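Local structure of putative ATP-grasp superfamily protein (Archaeoglobus fulgidus, 3DF7) at residues Glu23-Ala31 / Ala247-Ala255; Arg277-Ala287 / Asp296-Asp305. The protein is of uncharacterised function but probably binds ATP and a metal ion. All coordinates share one frame; numbering follows the deposited sequence.

Contact 1: residues Glu23-Ala31 / Ala247-Ala255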
loop_
_atom_site.group_PDB
_atom_site.type_symbol
_atom_site.label_atom_id
_atom_site.label_comp_id
_atom_site.label_asym_id
_atom_site.label_seq_id
_atom_site.Cartn_x
_atom_site.Cartn_y
_atom_site.Cartn_z
ATOM N N GLU A 23 2.519 -6.627 -8.725
ATOM C CA GLU A 23 2.648 -5.483 -7.826
ATOM C C GLU A 23 3.287 -5.927 -6.511
ATOM O O GLU A 23 4.170 -5.252 -5.983
ATOM C CB GLU A 23 1.282 -4.852 -7.548
ATOM C CG GLU A 23 0.706 -4.084 -8.731
ATOM C CD GLU A 23 -0.589 -3.372 -8.386
ATOM O OE1 GLU A 23 -0.591 -2.558 -7.440
ATOM O OE2 GLU A 23 -1.604 -3.630 -9.063
ATOM N N GLY A 24 2.838 -7.062 -5.983
ATOM C CA GLY A 24 3.410 -7.563 -4.743
ATOM C C GLY A 24 4.891 -7.868 -4.904
ATOM O O GLY A 24 5.707 -7.538 -4.036
ATOM N N LEU A 25 5.243 -8.505 -6.016
ATOM C CA LEU A 25 6.634 -8.846 -6.287
ATOM C C LEU A 25 7.487 -7.582 -6.362
ATOM O O LEU A 25 8.604 -7.546 -5.853
ATOM C CB LEU A 25 6.746 -9.624 -7.600
ATOM C CG LEU A 25 8.168 -9.934 -8.074
ATOM C CD1 LEU A 25 8.909 -10.760 -7.021
ATOM C CD2 LEU A 25 8.107 -10.686 -9.394
ATOM N N ALA A 26 6.951 -6.549 -7.004
ATOM C CA ALA A 26 7.658 -5.281 -7.144
ATOM C C ALA A 26 7.899 -4.653 -5.777
ATOM O O ALA A 26 8.987 -4.140 -5.493
ATOM C CB ALA A 26 6.855 -4.332 -8.026
HETATM N N MSE A 27 6.886 -4.696 -4.920
HETATM C CA MSE A 27 7.029 -4.130 -3.591
HETATM C C MSE A 27 8.043 -4.914 -2.765
HETATM O O MSE A 27 8.833 -4.322 -2.033
HETATM C CB MSE A 27 5.682 -4.097 -2.858
HETATM C CG MSE A 27 4.756 -2.973 -3.317
HETATM SE SE MSE A 27 3.152 -2.825 -2.235
HETATM C CE MSE A 27 1.998 -3.931 -3.307
ATOM N N PHE A 28 8.013 -6.241 -2.865
ATOM C CA PHE A 28 8.961 -7.054 -2.102
ATOM C C PHE A 28 10.390 -6.750 -2.548
ATOM O O PHE A 28 11.286 -6.571 -1.722
ATOM C CB PHE A 28 8.688 -8.550 -2.293
ATOM C CG PHE A 28 9.587 -9.437 -1.471
ATOM C CD1 PHE A 28 9.299 -9.696 -0.135
ATOM C CD2 PHE A 28 10.738 -9.986 -2.026
ATOM C CE1 PHE A 28 10.145 -10.492 0.641
ATOM C CE2 PHE A 28 11.596 -10.783 -1.258
ATOM C CZ PHE A 28 11.295 -11.035 0.078
ATOM N N LYS A 29 10.602 -6.707 -3.862
ATOM C CA LYS A 29 11.926 -6.417 -4.410
ATOM C C LYS A 29 12.389 -5.050 -3.911
ATOM O O LYS A 29 13.514 -4.893 -3.427
ATOM C CB LYS A 29 11.872 -6.424 -5.945
ATOM C CG LYS A 29 13.206 -6.148 -6.632
ATOM C CD LYS A 29 13.018 -5.988 -8.139
ATOM C CE LYS A 29 14.344 -5.891 -8.878
ATOM N NZ LYS A 29 15.241 -4.854 -8.298
ATOM N N SER A 30 11.501 -4.066 -4.013
ATOM C CA SER A 30 11.811 -2.711 -3.582
ATOM C C SER A 30 12.121 -2.650 -2.086
ATOM O O SER A 30 13.054 -1.963 -1.669
ATOM C CB SER A 30 10.643 -1.774 -3.917
ATOM O OG SER A 30 10.896 -0.466 -3.437
ATOM N N ALA A 31 11.337 -3.367 -1.284
ATOM C CA ALA A 31 11.536 -3.395 0.165
ATOM C C ALA A 31 12.827 -4.138 0.513
ATOM O O ALA A 31 13.563 -3.735 1.413
ATOM C CB ALA A 31 10.343 -4.070 0.850
ATOM N N ALA A 247 -2.722 0.367 5.448
ATOM C CA ALA A 247 -1.753 0.295 6.533
ATOM C C ALA A 247 -0.687 -0.728 6.164
ATOM O O ALA A 247 -0.508 -1.729 6.850
ATOM C CB ALA A 247 -2.451 -0.105 7.833
ATOM N N ARG A 248 0.016 -0.452 5.071
ATOM C CA ARG A 248 1.054 -1.334 4.551
ATOM C C ARG A 248 1.700 -0.618 3.379
ATOM O O ARG A 248 1.182 0.390 2.901
ATOM C CB ARG A 248 0.426 -2.622 4.016
ATOM C CG ARG A 248 -0.632 -2.347 2.939
ATOM C CD ARG A 248 -1.033 -3.601 2.172
ATOM N NE ARG A 248 -2.169 -3.367 1.275
ATOM C CZ ARG A 248 -2.093 -2.809 0.071
ATOM N NH1 ARG A 248 -0.926 -2.409 -0.419
ATOM N NH2 ARG A 248 -3.193 -2.656 -0.654
ATOM N N LEU A 249 2.817 -1.149 2.895
ATOM C CA LEU A 249 3.470 -0.556 1.737
ATOM C C LEU A 249 2.479 -0.568 0.579
ATOM O O LEU A 249 1.632 -1.459 0.495
ATOM C CB LEU A 249 4.691 -1.375 1.329
ATOM C CG LEU A 249 5.879 -1.418 2.285
ATOM C CD1 LEU A 249 7.058 -2.106 1.595
ATOM C CD2 LEU A 249 6.261 -0.010 2.690
ATOM N N THR A 250 2.573 0.426 -0.298
ATOM C CA THR A 250 1.711 0.504 -1.471
ATOM C C THR A 250 2.627 0.599 -2.689
ATOM O O THR A 250 3.782 1.022 -2.574
ATOM C CB THR A 250 0.740 1.718 -1.405
ATOM O OG1 THR A 250 1.483 2.930 -1.258
ATOM C CG2 THR A 250 -0.225 1.562 -0.229
ATOM N N THR A 251 2.116 0.197 -3.850
ATOM C CA THR A 251 2.902 0.168 -5.082
ATOM C C THR A 251 3.763 1.387 -5.436
ATOM O O THR A 251 4.891 1.231 -5.917
ATOM C CB THR A 251 1.995 -0.189 -6.283
ATOM O OG1 THR A 251 1.240 -1.369 -5.967
ATOM C CG2 THR A 251 2.832 -0.470 -7.528
ATOM N N PRO A 252 3.260 2.611 -5.202
ATOM C CA PRO A 252 4.061 3.801 -5.532
ATOM C C PRO A 252 5.464 3.804 -4.906
ATOM O O PRO A 252 6.367 4.507 -5.367
ATOM C CB PRO A 252 3.192 4.947 -5.018
ATOM C CG PRO A 252 1.795 4.424 -5.236
ATOM C CD PRO A 252 1.916 2.997 -4.733
ATOM N N VAL A 253 5.638 3.013 -3.851
ATOM C CA VAL A 253 6.919 2.927 -3.168
ATOM C C VAL A 253 8.043 2.421 -4.078
ATOM O O VAL A 253 9.201 2.788 -3.900
ATOM C CB VAL A 253 6.829 1.991 -1.930
ATOM C CG1 VAL A 253 6.802 0.521 -2.367
ATOM C CG2 VAL A 253 7.987 2.248 -1.007
ATOM N N VAL A 254 7.703 1.583 -5.052
ATOM C CA VAL A 254 8.724 1.042 -5.943
ATOM C C VAL A 254 9.448 2.130 -6.733
ATOM O O VAL A 254 10.582 1.938 -7.158
ATOM C CB VAL A 254 8.129 0.008 -6.938
ATOM C CG1 VAL A 254 7.378 -1.075 -6.169
ATOM C CG2 VAL A 254 7.213 0.693 -7.942
ATOM N N ALA A 255 8.800 3.274 -6.920
ATOM C CA ALA A 255 9.410 4.365 -7.679
ATOM C C ALA A 255 10.308 5.295 -6.864
ATOM O O ALA A 255 11.019 6.125 -7.432
ATOM C CB ALA A 255 8.316 5.186 -8.361
HETATM O O HOH W 1 11.372 2.273 -2.004
HETATM O O HOH W 2 12.458 0.232 -5.822
#
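Met27, a selenomethionine on helix 18-35, pushes its side chain into a hollow formed by residues 249-253, the loop that leaves strand 240-246 in this ATP-grasp fold. Its SE atom is 3.4 Å from Leu249 O and 3.5 Å from Thr250 C, so the hollow is lined largely by main chain, with Leu249 CB and Val253 CG1 as apolar parts of its wall. The chain runs out from the helix with CG anti to the carbonyl carbon (chi1 -77°) and then bends at chi3, which turns CE toward Thr251 OG1 and obliquely toward the guanidinium of Arg248. Within the loop Arg248 NH1 donates in the carbonyl plane of Leu249, whose O lies 18° out of the guanidinium plane; Arg248 NE also forms a salt bridge with Glu79, outside the loop. An acetate ion, probably from the crystallisation liquor, lies about 4 Å from the Met27 side chain.

The loop returns the intrusion beside Met27. Val254 CG1 sits against Ala26, 3.5 Å from its O and 3.8 Å from its CB, with Met27 CG and, one turn on, Ser30 CB also bordering it. The small side chains of Ala26 and Ser30 let the backbones come close, as the 5.4 Å between Ser30 CA and Val254 CA attests. Farther along the helix, Ala31 CB abuts the CD1 branch of Leu249. Beside Ser30 the seam is wet: two waters link its OG to the carbonyl oxygens of Val253 and Val254, each water donating to the carbonyl. At the other end Glu23 and Thr251 meet at about a right angle, and Thr251 OG1 donates to the anti lone pair of Glu23 OE1 at 2.6 Å.

Contact 2: residues Arg277-Ala287 / Asp296-Asp305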
loop_
_atom_site.group_PDB
_atom_site.type_symbol
_atom_site.label_atom_id
_atom_site.label_comp_id
_atom_site.label_asym_id
_atom_site.label_seq_id
_atom_site.Cartn_x
_atom_site.Cartn_y
_atom_site.Cartn_z
ATOM N N ARG A 277 13.002 13.309 -9.720
ATOM C CA ARG A 277 12.967 12.897 -11.118
ATOM C C ARG A 277 11.654 12.141 -11.277
ATOM O O ARG A 277 11.584 10.945 -10.994
ATOM C CB ARG A 277 14.155 11.975 -11.404
ATOM C CG ARG A 277 14.357 11.579 -12.868
ATOM C CD ARG A 277 15.478 10.551 -12.949
ATOM N NE ARG A 277 16.653 11.008 -12.208
ATOM C CZ ARG A 277 17.542 10.202 -11.636
ATOM N NH1 ARG A 277 17.393 8.886 -11.718
ATOM N NH2 ARG A 277 18.569 10.713 -10.968
ATOM N N ARG A 278 10.618 12.845 -11.720
ATOM C CA ARG A 278 9.298 12.246 -11.873
ATOM C C ARG A 278 9.283 10.927 -12.638
ATOM O O ARG A 278 9.806 10.816 -13.752
ATOM C CB ARG A 278 8.333 13.241 -12.523
ATOM C CG ARG A 278 6.916 12.709 -12.666
ATOM C CD ARG A 278 5.930 13.809 -13.073
ATOM N NE ARG A 278 5.529 14.629 -11.931
ATOM C CZ ARG A 278 5.810 15.921 -11.793
ATOM N NH1 ARG A 278 6.503 16.559 -12.726
ATOM N NH2 ARG A 278 5.386 16.580 -10.723
ATOM N N GLN A 279 8.655 9.931 -12.026
ATOM C CA GLN A 279 8.558 8.595 -12.601
ATOM C C GLN A 279 7.114 8.188 -12.851
ATOM O O GLN A 279 6.198 8.677 -12.191
ATOM C CB GLN A 279 9.156 7.567 -11.636
ATOM C CG GLN A 279 10.602 7.810 -11.270
ATOM C CD GLN A 279 11.501 7.654 -12.461
ATOM O OE1 GLN A 279 12.232 8.575 -12.834
ATOM N NE2 GLN A 279 11.443 6.488 -13.081
HETATM N N MSE A 280 6.919 7.292 -13.814
HETATM C CA MSE A 280 5.595 6.751 -14.060
HETATM C C MSE A 280 5.701 5.254 -13.813
HETATM O O MSE A 280 6.540 4.579 -14.412
HETATM C CB MSE A 280 5.107 6.968 -15.500
HETATM C CG MSE A 280 3.790 6.218 -15.772
HETATM SE SE MSE A 280 2.984 6.493 -17.508
HETATM C CE MSE A 280 1.932 8.076 -17.101
ATOM N N VAL A 281 4.871 4.741 -12.913
ATOM C CA VAL A 281 4.853 3.312 -12.639
ATOM C C VAL A 281 3.619 2.816 -13.382
ATOM O O VAL A 281 2.559 3.429 -13.295
ATOM C CB VAL A 281 4.687 3.015 -11.120
ATOM C CG1 VAL A 281 4.623 1.507 -10.883
ATOM C CG2 VAL A 281 5.847 3.612 -10.332
ATOM N N ARG A 282 3.743 1.738 -14.144
ATOM C CA ARG A 282 2.567 1.242 -14.843
ATOM C C ARG A 282 2.572 -0.260 -15.012
ATOM O O ARG A 282 3.621 -0.885 -15.188
ATOM C CB ARG A 282 2.418 1.916 -16.215
ATOM C CG ARG A 282 3.460 1.516 -17.241
ATOM C CD ARG A 282 3.317 2.328 -18.532
ATOM N NE ARG A 282 4.359 1.970 -19.488
ATOM C CZ ARG A 282 4.655 2.656 -20.587
ATOM N NH1 ARG A 282 3.989 3.764 -20.900
ATOM N NH2 ARG A 282 5.638 2.233 -21.368
ATOM N N LYS A 283 1.375 -0.830 -14.941
ATOM C CA LYS A 283 1.196 -2.258 -15.107
ATOM C C LYS A 283 0.894 -2.462 -16.585
ATOM O O LYS A 283 0.096 -1.728 -17.179
ATOM C CB LYS A 283 0.029 -2.744 -14.246
ATOM C CG LYS A 283 -0.258 -4.228 -14.360
ATOM C CD LYS A 283 -1.487 -4.614 -13.545
ATOM C CE LYS A 283 -1.285 -4.323 -12.066
ATOM N NZ LYS A 283 -2.455 -4.737 -11.247
ATOM N N SER A 284 1.548 -3.447 -17.182
ATOM C CA SER A 284 1.355 -3.717 -18.595
ATOM C C SER A 284 1.523 -5.196 -18.887
ATOM O O SER A 284 1.749 -6.002 -17.977
ATOM C CB SER A 284 2.363 -2.908 -19.418
ATOM O OG SER A 284 3.696 -3.141 -18.973
ATOM N N LYS A 285 1.403 -5.540 -20.165
ATOM C CA LYS A 285 1.555 -6.912 -20.617
ATOM C C LYS A 285 2.825 -7.030 -21.457
ATOM O O LYS A 285 2.984 -6.335 -22.458
ATOM C CB LYS A 285 0.344 -7.333 -21.460
ATOM C CG LYS A 285 -0.999 -7.263 -20.725
ATOM C CD LYS A 285 -1.052 -8.228 -19.546
ATOM C CE LYS A 285 -2.011 -9.388 -19.797
ATOM N NZ LYS A 285 -1.627 -10.209 -20.977
ATOM N N SER A 286 3.732 -7.894 -21.023
ATOM C CA SER A 286 4.979 -8.146 -21.738
ATOM C C SER A 286 5.776 -6.915 -22.167
ATOM O O SER A 286 6.250 -6.844 -23.300
ATOM C CB SER A 286 4.684 -9.009 -22.967
ATOM O OG SER A 286 3.976 -10.178 -22.595
ATOM N N ALA A 287 5.931 -5.946 -21.271
ATOM C CA ALA A 287 6.709 -4.756 -21.606
ATOM C C ALA A 287 8.154 -5.205 -21.810
ATOM O O ALA A 287 8.628 -6.124 -21.134
ATOM C CB ALA A 287 6.626 -3.733 -20.478
ATOM N N ASP A 296 2.640 -13.083 -17.900
ATOM C CA ASP A 296 2.662 -12.130 -19.009
ATOM C C ASP A 296 2.532 -10.689 -18.523
ATOM O O ASP A 296 2.492 -9.758 -19.327
ATOM C CB ASP A 296 1.532 -12.431 -20.002
ATOM C CG ASP A 296 1.704 -13.769 -20.703
ATOM O OD1 ASP A 296 2.795 -14.013 -21.263
ATOM O OD2 ASP A 296 0.744 -14.568 -20.703
ATOM N N TYR A 297 2.463 -10.507 -17.208
ATOM C CA TYR A 297 2.331 -9.176 -16.633
ATOM C C TYR A 297 3.676 -8.570 -16.257
ATOM O O TYR A 297 4.560 -9.252 -15.736
ATOM C CB TYR A 297 1.420 -9.218 -15.403
ATOM C CG TYR A 297 -0.057 -9.233 -15.732
ATOM C CD1 TYR A 297 -0.748 -8.047 -15.966
ATOM C CD2 TYR A 297 -0.758 -10.435 -15.829
ATOM C CE1 TYR A 297 -2.105 -8.054 -16.290
ATOM C CE2 TYR A 297 -2.116 -10.456 -16.154
ATOM C CZ TYR A 297 -2.782 -9.261 -16.383
ATOM O OH TYR A 297 -4.120 -9.270 -16.707
ATOM N N THR A 298 3.825 -7.281 -16.533
ATOM C CA THR A 298 5.053 -6.570 -16.212
ATOM C C THR A 298 4.722 -5.265 -15.506
ATOM O O THR A 298 3.657 -4.684 -15.715
ATOM C CB THR A 298 5.864 -6.228 -17.480
ATOM O OG1 THR A 298 5.003 -5.603 -18.442
ATOM C CG2 THR A 298 6.483 -7.482 -18.078
ATOM N N LEU A 299 5.631 -4.818 -14.650
ATOM C CA LEU A 299 5.441 -3.556 -13.959
ATOM C C LEU A 299 6.659 -2.735 -14.340
ATOM O O LEU A 299 7.795 -3.168 -14.139
ATOM C CB LEU A 299 5.383 -3.753 -12.445
ATOM C CG LEU A 299 4.971 -2.481 -11.696
ATOM C CD1 LEU A 299 3.506 -2.166 -11.977
ATOM C CD2 LEU A 299 5.192 -2.662 -10.212
ATOM N N GLU A 300 6.420 -1.559 -14.907
ATOM C CA GLU A 300 7.506 -0.696 -15.342
ATOM C C GLU A 300 7.590 0.548 -14.483
ATOM O O GLU A 300 6.619 0.938 -13.838
ATOM C CB GLU A 300 7.286 -0.240 -16.792
ATOM C CG GLU A 300 6.919 -1.313 -17.790
ATOM C CD GLU A 300 6.336 -0.723 -19.063
ATOM O OE1 GLU A 300 7.066 0.004 -19.773
ATOM O OE2 GLU A 300 5.145 -0.973 -19.347
ATOM N N ILE A 301 8.773 1.155 -14.494
ATOM C CA ILE A 301 9.045 2.405 -13.797
ATOM C C ILE A 301 9.865 3.190 -14.816
ATOM O O ILE A 301 11.006 2.827 -15.113
ATOM C CB ILE A 301 9.882 2.199 -12.526
ATOM C CG1 ILE A 301 9.220 1.150 -11.625
ATOM C CG2 ILE A 301 10.004 3.519 -11.778
ATOM C CD1 ILE A 301 9.997 0.861 -10.359
ATOM N N ILE A 302 9.283 4.252 -15.366
ATOM C CA ILE A 302 9.972 5.038 -16.388
ATOM C C ILE A 302 10.006 6.530 -16.089
ATOM O O ILE A 302 9.105 7.059 -15.441
ATOM C CB ILE A 302 9.287 4.868 -17.755
ATOM C CG1 ILE A 302 7.875 5.458 -17.695
ATOM C CG2 ILE A 302 9.204 3.392 -18.121
ATOM C CD1 ILE A 302 7.087 5.315 -18.983
ATOM N N ASP A 303 11.040 7.214 -16.570
ATOM C CA ASP A 303 11.127 8.654 -16.355
ATOM C C ASP A 303 9.979 9.312 -17.111
ATOM O O ASP A 303 9.674 8.928 -18.247
ATOM C CB ASP A 303 12.443 9.236 -16.887
ATOM C CG ASP A 303 13.667 8.640 -16.233
ATOM O OD1 ASP A 303 13.650 8.379 -15.009
ATOM O OD2 ASP A 303 14.668 8.459 -16.955
ATOM N N LEU A 304 9.353 10.299 -16.478
ATOM C CA LEU A 304 8.243 11.041 -17.071
ATOM C C LEU A 304 8.675 12.507 -17.164
ATOM O O LEU A 304 9.233 13.055 -16.213
ATOM C CB LEU A 304 6.987 10.901 -16.205
ATOM C CG LEU A 304 5.648 11.301 -16.829
ATOM C CD1 LEU A 304 5.361 10.436 -18.054
ATOM C CD2 LEU A 304 4.544 11.132 -15.791
ATOM N N ASP A 305 8.383 13.131 -18.304
ATOM C CA ASP A 305 8.765 14.516 -18.625
ATOM C C ASP A 305 10.273 14.718 -18.579
ATOM O O ASP A 305 11.001 13.704 -18.481
ATOM C CB ASP A 305 8.086 15.579 -17.732
ATOM C CG ASP A 305 7.417 15.007 -16.502
ATOM O OD1 ASP A 305 6.453 14.231 -16.650
ATOM O OD2 ASP A 305 7.847 15.347 -15.379
ATOM O OXT ASP A 305 10.708 15.886 -18.659
HETATM O O HOH W 3 15.773 7.203 -13.411
#
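Glu300 OE2 accepts from Ser284 OG at 2.6 Å and from Arg282 NE at 3.0 Å, and the two donors approach from opposite faces of the carboxylate plane. The serine comes on the anti side, somewhat tilted out of the plane, whereas NE stands well above it, 56° out. Arg282 NH2 takes the other oxygen, OE1, on its syn side and again somewhat tilted, making a side-on, two-nitrogen grip with the guanidinium and carboxylate planes 59° apart. This arginine, with the serine hydroxyl, probably favours the ionised carboxylate. Arg282 reaches it with CG between the backbone N and the carbonyl carbon (chi1 70°) and an extended chain to NE; Ile302 CD1 lies over one guanidinium face, 3.9 Å from CZ. Ala287 CB packs 3.3 Å from Glu300 CD, and Ala287 N donates to Thr298 OG1, which itself lies 2.8 Å from Ser284 OG.

These groups share one face of an antiparallel pair, strands 279-285 and 297-303, within the large antiparallel sheet of the chain. Met280-Ile302, Arg282-Glu300 and Ser284-Thr298 are the hydrogen-bonded pairs, alternating with non-hydrogen-bonded pairs such as Val281-Ile301. Strand 194-200 continues the sheet beyond 279-285.

On the opposite face Val281 CG1 meets Leu299 CD1, and Leu299 also packs on Val22 of helix 18-35. Lys285, bent at three successive torsions, folds back over the Tyr297 ring: its CD makes a CH-pi contact 3.6 Å from the ring centroid. Near the C-terminus Arg278 NH1 forms a nearly straight hydrogen bond, part of a salt bridge, to Asp305 OD2 on its syn side, tilted from the carboxylate plane; Arg278 NE and NH2 bond to the carbonyl oxygens of Pro201 and Ala202.

In the fold
Contact 1 precedes contact 2 along the chain, and their centres lie about 13 Å apart. Helix 18-35 packs on the Leu299 and Lys283 side of the sheet, and the 247-255 loop on Val281 and Ile301 of that same face. Four touches join the contacts directly: a salt bridge of 2.6 Å between Glu23 OE2 and Lys283 NZ, and packing of Ala26 on Leu299, Val254 on Ile301 and Ala255 on Val281. Strands 240-246 and 279-285 belong to the same antiparallel sheet, although 240-246 forms one of its ends. An N-terminal helix is thereby fastened to the C-terminal part of the ATP-grasp protein, with the 247-255 loop packed against both helix and sheet.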